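Local atomic coordinates of hydrogen peroxide-inducible genes activator (Corynebacterium glutamicum, PDB entry 6G4R), a protein that is an OxyR-like LysR-family transcription regulator that probably senses hydrogen peroxide and switches on genes of the peroxide defence. Residues Arg14-Ile19 against Gln41-Leu46; Leu86-Gly91 against Ser288-Glu293; Ser115-Val120 against Leu127-Val132; Lys137-Leu142 against Ala151-Pro156; Ser191-Leu196 against Gly218-Ile223. The protein carries 1 engineered substitution. All coordinates share one frame; numbering follows the deposited sequence. Where two conformers were deposited one is given.

Overall arrangement
The five contacts run the length of an elongated chain. Contact 1 lies in the N-terminal helix-turn-helix part, and its centre is about 66 Å from that of contact 5 at the far end of the regulatory part. Contact 2 sits between them, where the end of the long helix 66-91 meets the start of helix 291-313. Along the sequence, contacts 3, 4 and 5 follow one another between its two halves. Contacts 3 and 4 pack helices on one mixed sheet and touch through Val132, Leu139 and Leu142, their centres about 18 Å apart. The probable DNA-reading and peroxide-sensing parts are thus separate bodies, joined through the long helix.

Contact 1. Residues Arg14-Ile19 against Gln41-Leu46; sequences RTFVTI and QALVAL
Phe16 of helix 10-20 packs against Leu46 and Leu43 of helix 36-50, and its side chain can be followed outward atom by atom. CB comes first, 3.7 Å from Leu46 CD2. CG is still within range of that methyl, Phe16 CG to Leu46 CD2 being 4.2 Å. Farther out the ring passes to the other leucine, with Phe16 CD2 4.3 Å from Leu43 CD1. Both methyls approach the ring obliquely, and the side chains of Phe16 and Leu46 run roughly perpendicular to one another. The ring gets there because CG stands anti to the backbone N (chi1 168°), which carries it past the side of its own helix; beyond, it reaches Ile55 and also Leu72 of the long helix 66-91.

One turn on, Ile19 sends CD1 against the other methyl of Leu43, with Ile19 CD1 and Leu43 CD2 3.7 Å apart. Leu43 therefore uses one branch on the phenylalanine and the other on the isoleucine. At the opposite end Thr15 OG1 lies 3.8 Å from Ala42 CB; this hydroxyl is satisfied by the carbonyl of Ala11 in its own helix, so what it offers Ala42 is bulk.

The axes of the two segments come within 9.1 Å at a crossing angle of -107°, so the helices lie nearly at right angles. That is the core of a winged helix-turn-helix, as in other LysR-type regulators, with helix 36-50 in the position of the DNA-recognition helix.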
# COMPACT_ATOMS: atom_id res chain seq x y z
N ARG A 14 32.79 -12.73 -11.87
CA ARG A 14 32.48 -11.44 -12.48
C ARG A 14 32.56 -11.51 -14.00
O ARG A 14 31.79 -10.84 -14.70
CB ARG A 14 33.42 -10.37 -11.94
CG ARG A 14 32.98 -8.94 -12.19
CD ARG A 14 33.86 -7.96 -11.44
NE ARG A 14 33.90 -8.21 -10.00
CZ ARG A 14 34.93 -8.77 -9.37
NH1 ARG A 14 36.00 -9.14 -10.05
NH2 ARG A 14 34.89 -8.97 -8.06
N THR A 15 33.49 -12.31 -14.52
CA THR A 15 33.61 -12.50 -15.96
C THR A 15 32.43 -13.29 -16.51
O THR A 15 31.83 -12.92 -17.52
CB THR A 15 34.93 -13.20 -16.28
OG1 THR A 15 36.02 -12.32 -15.97
CG2 THR A 15 34.99 -13.58 -17.75
N PHE A 16 32.08 -14.40 -15.85
CA PHE A 16 31.01 -15.26 -16.34
C PHE A 16 29.67 -14.55 -16.36
O PHE A 16 28.87 -14.74 -17.28
CB PHE A 16 30.94 -16.53 -15.50
CG PHE A 16 29.71 -17.35 -15.74
CD1 PHE A 16 28.78 -17.55 -14.73
CD2 PHE A 16 29.46 -17.92 -16.98
CE1 PHE A 16 27.64 -18.31 -14.95
CE2 PHE A 16 28.33 -18.68 -17.21
CZ PHE A 16 27.42 -18.87 -16.19
N VAL A 17 29.40 -13.72 -15.35
CA VAL A 17 28.13 -13.00 -15.30
C VAL A 17 28.05 -11.96 -16.41
O VAL A 17 27.02 -11.83 -17.08
CB VAL A 17 27.93 -12.37 -13.91
CG1 VAL A 17 26.68 -11.50 -13.90
CG2 VAL A 17 27.84 -13.44 -12.85
N THR A 18 29.14 -11.21 -16.62
CA THR A 18 29.11 -10.14 -17.62
C THR A 18 28.95 -10.70 -19.02
O THR A 18 28.27 -10.11 -19.87
CB THR A 18 30.38 -9.29 -17.51
OG1 THR A 18 30.56 -8.88 -16.15
CG2 THR A 18 30.27 -8.06 -18.38
N ILE A 19 29.57 -11.85 -19.29
CA ILE A 19 29.46 -12.48 -20.61
C ILE A 19 28.03 -12.92 -20.88
O ILE A 19 27.50 -12.73 -21.98
CB ILE A 19 30.45 -13.66 -20.73
CG1 ILE A 19 31.89 -13.14 -20.75
CG2 ILE A 19 30.14 -14.50 -21.96
CD1 ILE A 19 32.92 -14.24 -20.78
N GLN A 41 40.50 -15.99 -20.55
CA GLN A 41 41.24 -16.91 -19.70
C GLN A 41 40.50 -17.20 -18.40
O GLN A 41 40.50 -18.34 -17.93
CB GLN A 41 42.64 -16.37 -19.40
CG GLN A 41 43.59 -16.43 -20.59
CD GLN A 41 44.86 -15.63 -20.36
OE1 GLN A 41 45.00 -14.94 -19.35
NE2 GLN A 41 45.80 -15.73 -21.29
N ALA A 42 39.87 -16.18 -17.81
CA ALA A 42 39.10 -16.40 -16.59
C ALA A 42 37.90 -17.31 -16.86
O ALA A 42 37.52 -18.11 -16.00
CB ALA A 42 38.64 -15.06 -16.01
N LEU A 43 37.30 -17.19 -18.04
CA LEU A 43 36.17 -18.06 -18.38
C LEU A 43 36.63 -19.50 -18.56
O LEU A 43 35.99 -20.43 -18.05
CB LEU A 43 35.48 -17.55 -19.64
CG LEU A 43 34.28 -18.38 -20.12
CD1 LEU A 43 33.21 -18.44 -19.04
CD2 LEU A 43 33.71 -17.81 -21.41
N VAL A 44 37.73 -19.71 -19.28
CA VAL A 44 38.23 -21.07 -19.49
C VAL A 44 38.75 -21.65 -18.18
O VAL A 44 38.61 -22.86 -17.93
CB VAL A 44 39.30 -21.08 -20.59
CG1 VAL A 44 39.96 -22.44 -20.70
CG2 VAL A 44 38.68 -20.69 -21.93
N ALA A 45 39.35 -20.82 -17.32
CA ALA A 45 39.78 -21.30 -16.01
C ALA A 45 38.58 -21.70 -15.16
O ALA A 45 38.64 -22.70 -14.44
CB ALA A 45 40.61 -20.23 -15.31
N LEU A 46 37.49 -20.94 -15.23
CA LEU A 46 36.28 -21.30 -14.50
C LEU A 46 35.65 -22.56 -15.08
O LEU A 46 35.18 -23.43 -14.33
CB LEU A 46 35.29 -20.14 -14.53
CG LEU A 46 33.98 -20.34 -13.76
CD1 LEU A 46 34.26 -20.52 -12.27
CD2 LEU A 46 33.04 -19.17 -13.99

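Contact 2. Residues Leu86-Gly91 against Ser288-Glu293; sequences LSHAKG and SSRAEE. With SO4 (sulfate ion), chain F.
His88, near the end of the long helix 66-91, overlaps the side chain of Arg290. Its NE2 sits 3.4 Å above the guanidinium plane, off-centre toward the rim, and the two planes are inclined by 33°. The aliphatic part joins in, His88 CD2 lying 3.5 Å from Arg290 CD. Arg290 reaches this place with its chain bent at chi3 (-65°), which turns the guanidinium back along the ring.

The two groups share a sulfate ion, probably picked up from the crystallisation liquor. His88 NE2 donates to sulfate O2 at 2.9 Å, with an N-H...O angle of 160° and the anion at the edge of the ring, in its plane. From Arg290 the NE and NH2 groups form a fork on a single oxygen: Arg290 NE is 2.7 Å from sulfate O4 and Arg290 NH2 2.8 Å from the same atom. Ser288 OG also bonds to O4, though its modelled distance is too short to trust, and it accepts from the backbone N of Arg290, making an ST turn. Arg285 grips the anion as well.

Farther along, the backbone of Gly91 meets Glu293: Glu293 OE1 lies 3.2 Å from Gly91 CA, and Glu293 CB 3.3 Å from Gly91 O. An aromatic ring of a neighbouring subunit stacks on His88.

The ring has a hydrogen bond at each nitrogen, ND1 to the carbonyl of Ser84 and NE2 to the anion. Both partners are acceptors, which is consistent with an imidazolium in this crystal that, with the arginines, would help balance the sulfate charge.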
# COMPACT_ATOMS: atom_id res chain seq x y z
N LEU A 86 31.92 -4.71 0.46
CA LEU A 86 32.75 -3.54 0.20
C LEU A 86 31.99 -2.25 0.46
O LEU A 86 32.59 -1.25 0.87
CB LEU A 86 33.26 -3.58 -1.24
CG LEU A 86 34.30 -2.52 -1.61
CD1 LEU A 86 35.54 -2.69 -0.76
CD2 LEU A 86 34.65 -2.61 -3.09
N SER A 87 30.67 -2.25 0.24
CA SER A 87 29.88 -1.06 0.51
C SER A 87 29.85 -0.73 1.99
O SER A 87 29.99 0.44 2.38
CB SER A 87 28.46 -1.24 -0.03
OG SER A 87 28.46 -1.39 -1.44
N HIS A 88 29.65 -1.74 2.84
CA HIS A 88 29.62 -1.49 4.28
C HIS A 88 31.01 -1.27 4.86
O HIS A 88 31.14 -0.58 5.87
CB HIS A 88 28.94 -2.65 5.00
CG HIS A 88 27.48 -2.80 4.67
ND1 HIS A 88 27.03 -3.54 3.60
CD2 HIS A 88 26.38 -2.31 5.28
CE1 HIS A 88 25.71 -3.49 3.56
NE2 HIS A 88 25.29 -2.75 4.57
N ALA A 89 32.05 -1.84 4.25
CA ALA A 89 33.40 -1.59 4.75
C ALA A 89 33.83 -0.16 4.49
O ALA A 89 34.43 0.49 5.37
CB ALA A 89 34.39 -2.57 4.11
N LYS A 90 33.53 0.37 3.31
CA LYS A 90 33.85 1.76 3.03
C LYS A 90 32.77 2.71 3.54
O LYS A 90 33.06 3.87 3.83
CB LYS A 90 34.04 1.97 1.52
CG LYS A 90 35.23 1.24 0.93
CD LYS A 90 35.29 1.44 -0.58
CE LYS A 90 36.51 0.76 -1.19
NZ LYS A 90 36.49 0.84 -2.68
N GLY A 91 31.53 2.22 3.67
CA GLY A 91 30.45 3.07 4.15
C GLY A 91 30.60 3.45 5.61
O GLY A 91 30.12 4.51 6.03
N SER A 288 21.71 -0.46 10.61
CA SER A 288 22.71 -0.11 9.61
C SER A 288 23.98 0.42 10.27
O SER A 288 23.93 1.15 11.26
CB SER A 288 22.16 0.92 8.64
OG SER A 288 23.11 1.24 7.64
N SER A 289 25.13 0.05 9.70
CA SER A 289 26.42 0.54 10.14
C SER A 289 27.01 1.59 9.22
O SER A 289 28.17 1.97 9.38
CB SER A 289 27.40 -0.64 10.29
OG SER A 289 27.48 -1.37 9.08
N ARG A 290 26.24 2.06 8.24
CA ARG A 290 26.69 3.06 7.27
C ARG A 290 26.13 4.45 7.59
O ARG A 290 25.79 5.21 6.69
CB ARG A 290 26.30 2.65 5.85
CG ARG A 290 26.92 1.33 5.41
CD ARG A 290 26.45 0.92 4.02
NE ARG A 290 25.02 0.64 3.97
CZ ARG A 290 24.35 0.39 2.84
NH1 ARG A 290 24.99 0.41 1.68
NH2 ARG A 290 23.05 0.14 2.88
N ALA A 291 26.01 4.78 8.88
CA ALA A 291 25.44 6.06 9.28
C ALA A 291 26.20 7.23 8.64
O ALA A 291 25.59 8.11 8.03
CB ALA A 291 25.45 6.19 10.80
N GLU A 292 27.53 7.24 8.77
CA GLU A 292 28.30 8.35 8.22
C GLU A 292 28.24 8.39 6.69
O GLU A 292 28.40 9.46 6.10
CB GLU A 292 29.75 8.29 8.69
CG GLU A 292 29.92 8.53 10.18
CD GLU A 292 31.37 8.57 10.61
OE1 GLU A 292 32.25 8.25 9.78
OE2 GLU A 292 31.64 8.92 11.78
N GLU A 293 28.01 7.25 6.04
CA GLU A 293 27.79 7.27 4.60
C GLU A 293 26.47 7.95 4.26
O GLU A 293 26.39 8.73 3.30
CB GLU A 293 27.82 5.86 4.02
CG GLU A 293 27.51 5.83 2.53
CD GLU A 293 27.42 4.43 1.96
OE1 GLU A 293 27.68 3.46 2.70
OE2 GLU A 293 27.09 4.29 0.76
S SO4 F . 22.51 -1.28 5.83
O1 SO4 F . 23.39 -2.01 6.74
O2 SO4 F . 22.45 -1.97 4.54
O3 SO4 F . 21.17 -1.20 6.40
O4 SO4 F . 23.03 0.07 5.63

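Contact 3. Residues Ser115-Val120 against Leu127-Val132; sequences SMLSIV and LEPHIV
Val120, Leu127 and Pro129 form the closer half of a helix-on-strand contact within a beta-alpha-beta unit, in which strand 98-104 leads through helix 109-123 to the neighbouring parallel strand 127-133. Each methyl of Val120 has its own partner: Val120 CG1 is 4.1 Å from Leu127 CD2, and Val120 CG2 is likewise 4.1 Å from Pro129 CG. With CG1 anti to its carbonyl carbon (chi1 -60°), the valine straddles the two strand residues. It crosses Leu127 at a slant, whereas it and the proline slide past each other in opposite directions.

Toward the start of the helical segment the packing is slightly looser. Met116 and Leu117 both reach for Ile131, with Met116 CE 4.3 Å from Ile131 CD1 and Leu117 CD2 at the same distance from that methyl. Each also brushes Pro129, Leu117 CD2 staying 4.4 Å from Pro129 CG. Met116 is shared with helix 291-313, where it lies on Phe297 and Ala304. The axes of the two segments run nearly antiparallel, at 162°, as expected when a crossover helix returns the chain to the beginning of the next strand.

The strand alternates cleanly. Leu127, Pro129 and Ile131 direct their side chains to the helix, Glu128 and His130 to the other face, where Glu128 is exposed. As one of the two outermost strands of the sheet within the chain, it also offers the backbone of Ile131 to a neighbouring subunit. On the face turned from the helix His130 NE2 donates to Glu128 OE2 at 2.9 Å, meeting the oxygen on its anti side, 32° out of the carboxylate plane.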
# COMPACT_ATOMS: atom_id res chain seq x y z
N SER A 115 18.96 17.81 -10.20
CA SER A 115 20.15 18.31 -9.53
C SER A 115 20.86 17.20 -8.76
O SER A 115 22.10 17.19 -8.69
CB SER A 115 19.79 19.46 -8.60
OG SER A 115 18.76 19.09 -7.70
N MET A 116 20.11 16.26 -8.19
CA MET A 116 20.72 15.18 -7.41
C MET A 116 21.51 14.23 -8.30
O MET A 116 22.63 13.83 -7.94
CB MET A 116 19.64 14.43 -6.63
CG MET A 116 19.69 12.92 -6.71
SD MET A 116 20.85 12.17 -5.55
CE MET A 116 20.57 10.43 -5.90
N LEU A 117 20.97 13.86 -9.46
CA LEU A 117 21.68 12.97 -10.36
C LEU A 117 22.89 13.64 -11.00
O LEU A 117 23.88 12.97 -11.31
CB LEU A 117 20.74 12.43 -11.43
CG LEU A 117 19.69 11.44 -10.93
CD1 LEU A 117 18.84 10.90 -12.08
CD2 LEU A 117 20.35 10.30 -10.17
N SER A 118 22.84 14.96 -11.20
CA SER A 118 23.97 15.66 -11.80
C SER A 118 25.11 15.83 -10.80
O SER A 118 26.28 15.91 -11.20
CB SER A 118 23.54 17.02 -12.34
OG SER A 118 22.73 16.87 -13.50
N ILE A 119 24.80 15.88 -9.50
CA ILE A 119 25.85 16.05 -8.50
C ILE A 119 26.63 14.75 -8.31
O ILE A 119 27.86 14.75 -8.19
CB ILE A 119 25.25 16.55 -7.18
CG1 ILE A 119 24.81 18.01 -7.32
CG2 ILE A 119 26.25 16.41 -6.04
CD1 ILE A 119 24.05 18.54 -6.12
N VAL A 120 25.93 13.61 -8.30
CA VAL A 120 26.61 12.34 -8.08
C VAL A 120 27.41 11.92 -9.31
O VAL A 120 28.42 11.22 -9.19
CB VAL A 120 25.60 11.24 -7.66
CG1 VAL A 120 24.90 11.63 -6.37
CG2 VAL A 120 24.59 10.99 -8.77
N LEU A 127 29.88 6.08 -6.96
CA LEU A 127 28.54 5.78 -6.49
C LEU A 127 27.66 5.31 -7.65
O LEU A 127 27.76 5.81 -8.78
CB LEU A 127 27.92 7.01 -5.83
CG LEU A 127 26.60 6.79 -5.08
CD1 LEU A 127 26.81 5.83 -3.91
CD2 LEU A 127 26.03 8.11 -4.60
N GLU A 128 26.79 4.34 -7.36
CA GLU A 128 25.90 3.74 -8.36
C GLU A 128 24.48 3.88 -7.84
O GLU A 128 23.95 2.98 -7.16
CB GLU A 128 26.26 2.27 -8.61
CG GLU A 128 25.38 1.57 -9.63
CD GLU A 128 25.61 0.07 -9.66
OE1 GLU A 128 26.76 -0.36 -9.40
OE2 GLU A 128 24.65 -0.68 -9.93
N PRO A 129 23.81 5.00 -8.12
CA PRO A 129 22.50 5.25 -7.53
C PRO A 129 21.38 4.54 -8.28
O PRO A 129 21.38 4.45 -9.51
CB PRO A 129 22.35 6.77 -7.63
CG PRO A 129 23.16 7.14 -8.83
CD PRO A 129 24.27 6.12 -8.97
N HIS A 130 20.42 4.04 -7.51
CA HIS A 130 19.20 3.44 -8.05
C HIS A 130 18.01 4.14 -7.41
O HIS A 130 17.97 4.30 -6.19
CB HIS A 130 19.15 1.94 -7.79
CG HIS A 130 20.25 1.17 -8.45
ND1 HIS A 130 20.30 0.97 -9.81
CD2 HIS A 130 21.34 0.55 -7.94
CE1 HIS A 130 21.38 0.26 -10.11
NE2 HIS A 130 22.03 -0.00 -8.99
N ILE A 131 17.05 4.56 -8.23
CA ILE A 131 15.93 5.37 -7.79
C ILE A 131 14.69 4.50 -7.71
O ILE A 131 14.40 3.73 -8.64
CB ILE A 131 15.70 6.57 -8.73
CG1 ILE A 131 17.02 7.27 -9.03
CG2 ILE A 131 14.70 7.54 -8.12
CD1 ILE A 131 17.70 7.85 -7.81
N VAL A 132 13.95 4.61 -6.60
CA VAL A 132 12.69 3.91 -6.41
C VAL A 132 11.66 4.95 -5.97
O VAL A 132 11.76 5.50 -4.87
CB VAL A 132 12.80 2.78 -5.38
CG1 VAL A 132 11.42 2.21 -5.07
CG2 VAL A 132 13.72 1.69 -5.89

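Contact 4. Residues Lys137-Leu142 against Ala151-Pro156; sequences KHLLAL and AMMALP
No aromatic ring, amide or charged flat group joins in where Leu139 and Leu140 meet Met153; the nearest thing to a flat surface is the strand backbone, where Leu139 CD1 comes 4.2 Å from the carbonyl oxygen Met152 O. The rest is aliphatic branches around a thioether. Met153 CE rests on Leu140, 3.8 Å from Leu140 CD2, and its sulfur follows, with Met153 SD 3.9 Å from that same methyl. Met153 CE also meets Leu139 CB, at 3.9 Å, so the tip of the methionine lies between two consecutive helix residues. A bend at the last torsion (chi3 62°) turns CE back to the helix.

Helix 136-144 and strand 150-155 belong to the LysR substrate-binding domain, an alpha/beta fold related to the periplasmic binding proteins. Here the helix carries the chain from strand 127-133, outermost within the chain, across strand 98-104 to strand 150-155, which runs parallel to both. The segment axes approach to 9.3 Å at 142°. At the start of the strand segment Ala151 adds a lighter touch, with its CB 4.5 Å from Leu139 CB. Met152 points away from the helix and packs on Leu167 and Tyr168 of strand 162-177 and Ile280 of strand 265-285.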
# COMPACT_ATOMS: atom_id res chain seq x y z
N LYS A 137 4.18 4.50 2.51
CA LYS A 137 3.97 3.20 3.14
C LYS A 137 4.80 2.12 2.46
O LYS A 137 5.39 1.27 3.13
CB LYS A 137 2.49 2.83 3.11
CG LYS A 137 2.16 1.58 3.91
CD LYS A 137 0.70 1.19 3.77
CE LYS A 137 0.46 0.45 2.47
NZ LYS A 137 -0.97 0.06 2.29
N HIS A 138 4.84 2.13 1.12
CA HIS A 138 5.60 1.12 0.40
C HIS A 138 7.10 1.32 0.58
O HIS A 138 7.86 0.34 0.57
CB HIS A 138 5.23 1.13 -1.08
CG HIS A 138 3.77 0.93 -1.33
ND1 HIS A 138 2.88 1.97 -1.46
CD2 HIS A 138 3.04 -0.21 -1.48
CE1 HIS A 138 1.67 1.49 -1.67
NE2 HIS A 138 1.73 0.17 -1.69
N LEU A 139 7.56 2.56 0.74
CA LEU A 139 8.98 2.81 0.96
C LEU A 139 9.44 2.23 2.29
O LEU A 139 10.48 1.56 2.35
CB LEU A 139 9.27 4.31 0.90
CG LEU A 139 9.21 4.98 -0.47
CD1 LEU A 139 9.72 6.41 -0.39
CD2 LEU A 139 10.00 4.18 -1.50
N LEU A 140 8.69 2.48 3.36
CA LEU A 140 9.05 1.92 4.66
C LEU A 140 8.97 0.40 4.65
O LEU A 140 9.77 -0.26 5.32
CB LEU A 140 8.14 2.50 5.75
CG LEU A 140 8.35 3.98 6.07
CD1 LEU A 140 7.28 4.49 7.02
CD2 LEU A 140 9.74 4.21 6.65
N ALA A 141 8.02 -0.16 3.91
CA ALA A 141 7.96 -1.61 3.76
C ALA A 141 9.20 -2.14 3.05
O ALA A 141 9.83 -3.10 3.51
CB ALA A 141 6.69 -2.01 3.00
N LEU A 142 9.56 -1.52 1.92
CA LEU A 142 10.78 -1.92 1.21
C LEU A 142 12.03 -1.65 2.03
O LEU A 142 13.07 -2.28 1.78
CB LEU A 142 10.87 -1.19 -0.13
CG LEU A 142 9.79 -1.49 -1.17
CD1 LEU A 142 9.99 -0.63 -2.41
CD2 LEU A 142 9.77 -2.97 -1.54
N ALA A 151 15.60 6.02 2.42
CA ALA A 151 14.35 6.58 1.92
C ALA A 151 14.28 8.07 2.21
O ALA A 151 14.58 8.51 3.33
CB ALA A 151 13.14 5.87 2.53
N MET A 152 13.87 8.84 1.21
CA MET A 152 13.63 10.27 1.35
C MET A 152 12.13 10.49 1.46
O MET A 152 11.38 10.18 0.52
CB MET A 152 14.22 11.03 0.16
CG MET A 152 14.46 12.50 0.41
SD MET A 152 14.73 13.41 -1.12
CE MET A 152 15.28 15.00 -0.48
N MET A 153 11.69 11.03 2.59
CA MET A 153 10.27 11.19 2.85
C MET A 153 10.07 12.30 3.87
O MET A 153 11.03 12.91 4.35
CB MET A 153 9.65 9.87 3.34
CG MET A 153 10.27 9.35 4.62
SD MET A 153 9.47 7.85 5.22
CE MET A 153 9.79 6.73 3.86
N ALA A 154 8.81 12.56 4.20
CA ALA A 154 8.46 13.62 5.13
C ALA A 154 8.53 13.13 6.57
O ALA A 154 8.08 12.02 6.89
CB ALA A 154 7.07 14.16 4.83
N LEU A 155 9.11 13.96 7.45
CA LEU A 155 9.20 13.66 8.87
C LEU A 155 8.01 14.25 9.62
O LEU A 155 7.48 15.29 9.23
CB LEU A 155 10.50 14.22 9.45
CG LEU A 155 11.79 13.74 8.78
CD1 LEU A 155 13.01 14.26 9.53
CD2 LEU A 155 11.82 12.22 8.70
N PRO A 156 7.56 13.60 10.70
CA PRO A 156 8.09 12.34 11.25
C PRO A 156 7.57 11.12 10.51
O PRO A 156 6.45 11.13 10.01
CB PRO A 156 7.58 12.36 12.70
CG PRO A 156 6.29 13.09 12.61
CD PRO A 156 6.47 14.14 11.54

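Contact 5. Residues Ser191-Leu196 against Gly218-Ile223; sequences SALEDL and GDINPI
This is a surface contact between two irregular loops of the LysR substrate-binding domain, and it turns on one side chain, Ile220, lying against Leu193 and Glu194. Ile220 CD1 reaches Leu193 CB at 3.5 Å, on the buried side, Leu193 being buried and Glu194 exposed. Behind the tip, Ile220 CG1 sits 3.5 Å from Glu194 CG, and the other branch closes on the same carbon, Ile220 CG2 to Glu194 CG being 3.6 Å. Glu194 thus lays its methylene across the fork of the isoleucine, the two chains crossing at a slant. CG1 of Ile220 stands anti to its carbonyl carbon (chi1 -48°), which aims CD1 at the other loop.

Beyond the methylene the glutamate is extended, and its carboxylate passes alongside the backbone of Gly218, with Glu194 OE2 4.1 Å from Gly218 O. A second acidic group is not far: Glu194 OE2 and Asp219 OD2 are 6.9 Å apart, so the like charges probably repel mildly at this rim.

Residues 191-195 coil helically, with Glu194 N bonded to Ser191 O, but form no regular helix; they lie between strand 162-177 and helix 206-212. Segment 218-223 follows that helix and the oxidised Cys215, seen as S-hydroxycysteine, and leads through Pro222 into helix 223-226.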
# COMPACT_ATOMS: atom_id res chain seq x y z
N SER A 191 -7.36 30.85 7.76
CA SER A 191 -8.81 30.91 7.60
C SER A 191 -9.23 30.97 6.14
O SER A 191 -10.36 30.58 5.82
CB SER A 191 -9.37 32.12 8.35
OG SER A 191 -8.74 33.32 7.94
N ALA A 192 -8.36 31.43 5.24
CA ALA A 192 -8.70 31.53 3.83
C ALA A 192 -8.88 30.17 3.18
O ALA A 192 -9.48 30.09 2.10
CB ALA A 192 -7.63 32.32 3.08
N LEU A 193 -8.38 29.09 3.80
CA LEU A 193 -8.57 27.76 3.24
C LEU A 193 -10.05 27.36 3.23
O LEU A 193 -10.45 26.52 2.42
CB LEU A 193 -7.75 26.74 4.03
CG LEU A 193 -6.26 26.64 3.71
CD1 LEU A 193 -5.56 25.75 4.73
CD2 LEU A 193 -6.04 26.12 2.30
N GLU A 194 -10.85 27.94 4.12
CA GLU A 194 -12.29 27.67 4.12
C GLU A 194 -12.92 28.07 2.79
O GLU A 194 -13.75 27.34 2.24
CB GLU A 194 -12.97 28.41 5.26
CG GLU A 194 -12.55 27.97 6.65
CD GLU A 194 -13.17 28.81 7.75
OE1 GLU A 194 -14.37 29.13 7.65
OE2 GLU A 194 -12.45 29.16 8.71
N ASP A 195 -12.53 29.23 2.25
CA ASP A 195 -13.13 29.72 1.02
C ASP A 195 -12.71 28.87 -0.18
O ASP A 195 -13.43 28.82 -1.18
CB ASP A 195 -12.74 31.18 0.80
CG ASP A 195 -13.13 32.06 1.97
OD1 ASP A 195 -14.33 32.09 2.33
OD2 ASP A 195 -12.24 32.73 2.53
N LEU A 196 -11.56 28.21 -0.10
CA LEU A 196 -11.07 27.42 -1.22
C LEU A 196 -11.74 26.05 -1.26
O LEU A 196 -12.16 25.50 -0.24
CB LEU A 196 -9.55 27.23 -1.11
CG LEU A 196 -8.70 28.49 -1.26
CD1 LEU A 196 -7.23 28.17 -1.02
CD2 LEU A 196 -8.89 29.09 -2.64
N GLY A 218 -6.42 25.90 11.41
CA GLY A 218 -7.13 27.16 11.33
C GLY A 218 -8.62 27.03 11.59
O GLY A 218 -9.42 27.77 11.02
N ASP A 219 -8.99 26.07 12.45
CA ASP A 219 -10.38 25.88 12.88
C ASP A 219 -11.29 25.54 11.71
O ASP A 219 -12.43 26.00 11.63
CB ASP A 219 -10.90 27.11 13.63
CG ASP A 219 -9.89 27.66 14.62
OD1 ASP A 219 -8.82 27.05 14.78
OD2 ASP A 219 -10.18 28.71 15.24
N ILE A 220 -10.79 24.72 10.78
CA ILE A 220 -11.51 24.37 9.57
C ILE A 220 -11.88 22.89 9.62
O ILE A 220 -11.12 22.07 10.14
CB ILE A 220 -10.68 24.68 8.31
CG1 ILE A 220 -10.10 26.09 8.39
CG2 ILE A 220 -11.51 24.51 7.05
CD1 ILE A 220 -9.23 26.45 7.22
N ASN A 221 -13.06 22.57 9.08
CA ASN A 221 -13.50 21.19 8.93
C ASN A 221 -13.28 20.76 7.48
O ASN A 221 -14.07 21.15 6.60
CB ASN A 221 -14.98 21.05 9.31
CG ASN A 221 -15.47 19.62 9.23
OD1 ASN A 221 -14.69 18.68 9.36
ND2 ASN A 221 -16.77 19.46 9.00
N PRO A 222 -12.24 19.98 7.18
CA PRO A 222 -11.98 19.61 5.78
C PRO A 222 -12.79 18.42 5.32
O PRO A 222 -12.39 17.72 4.38
CB PRO A 222 -10.48 19.30 5.79
CG PRO A 222 -10.24 18.77 7.16
CD PRO A 222 -11.18 19.52 8.08
N ILE A 223 -13.94 18.17 5.96
CA ILE A 223 -14.75 17.01 5.61
C ILE A 223 -15.24 17.09 4.17
O ILE A 223 -15.24 16.09 3.44
CB ILE A 223 -15.93 16.87 6.60
CG1 ILE A 223 -15.51 16.01 7.80
CG2 ILE A 223 -17.15 16.27 5.92
CD1 ILE A 223 -15.15 14.59 7.45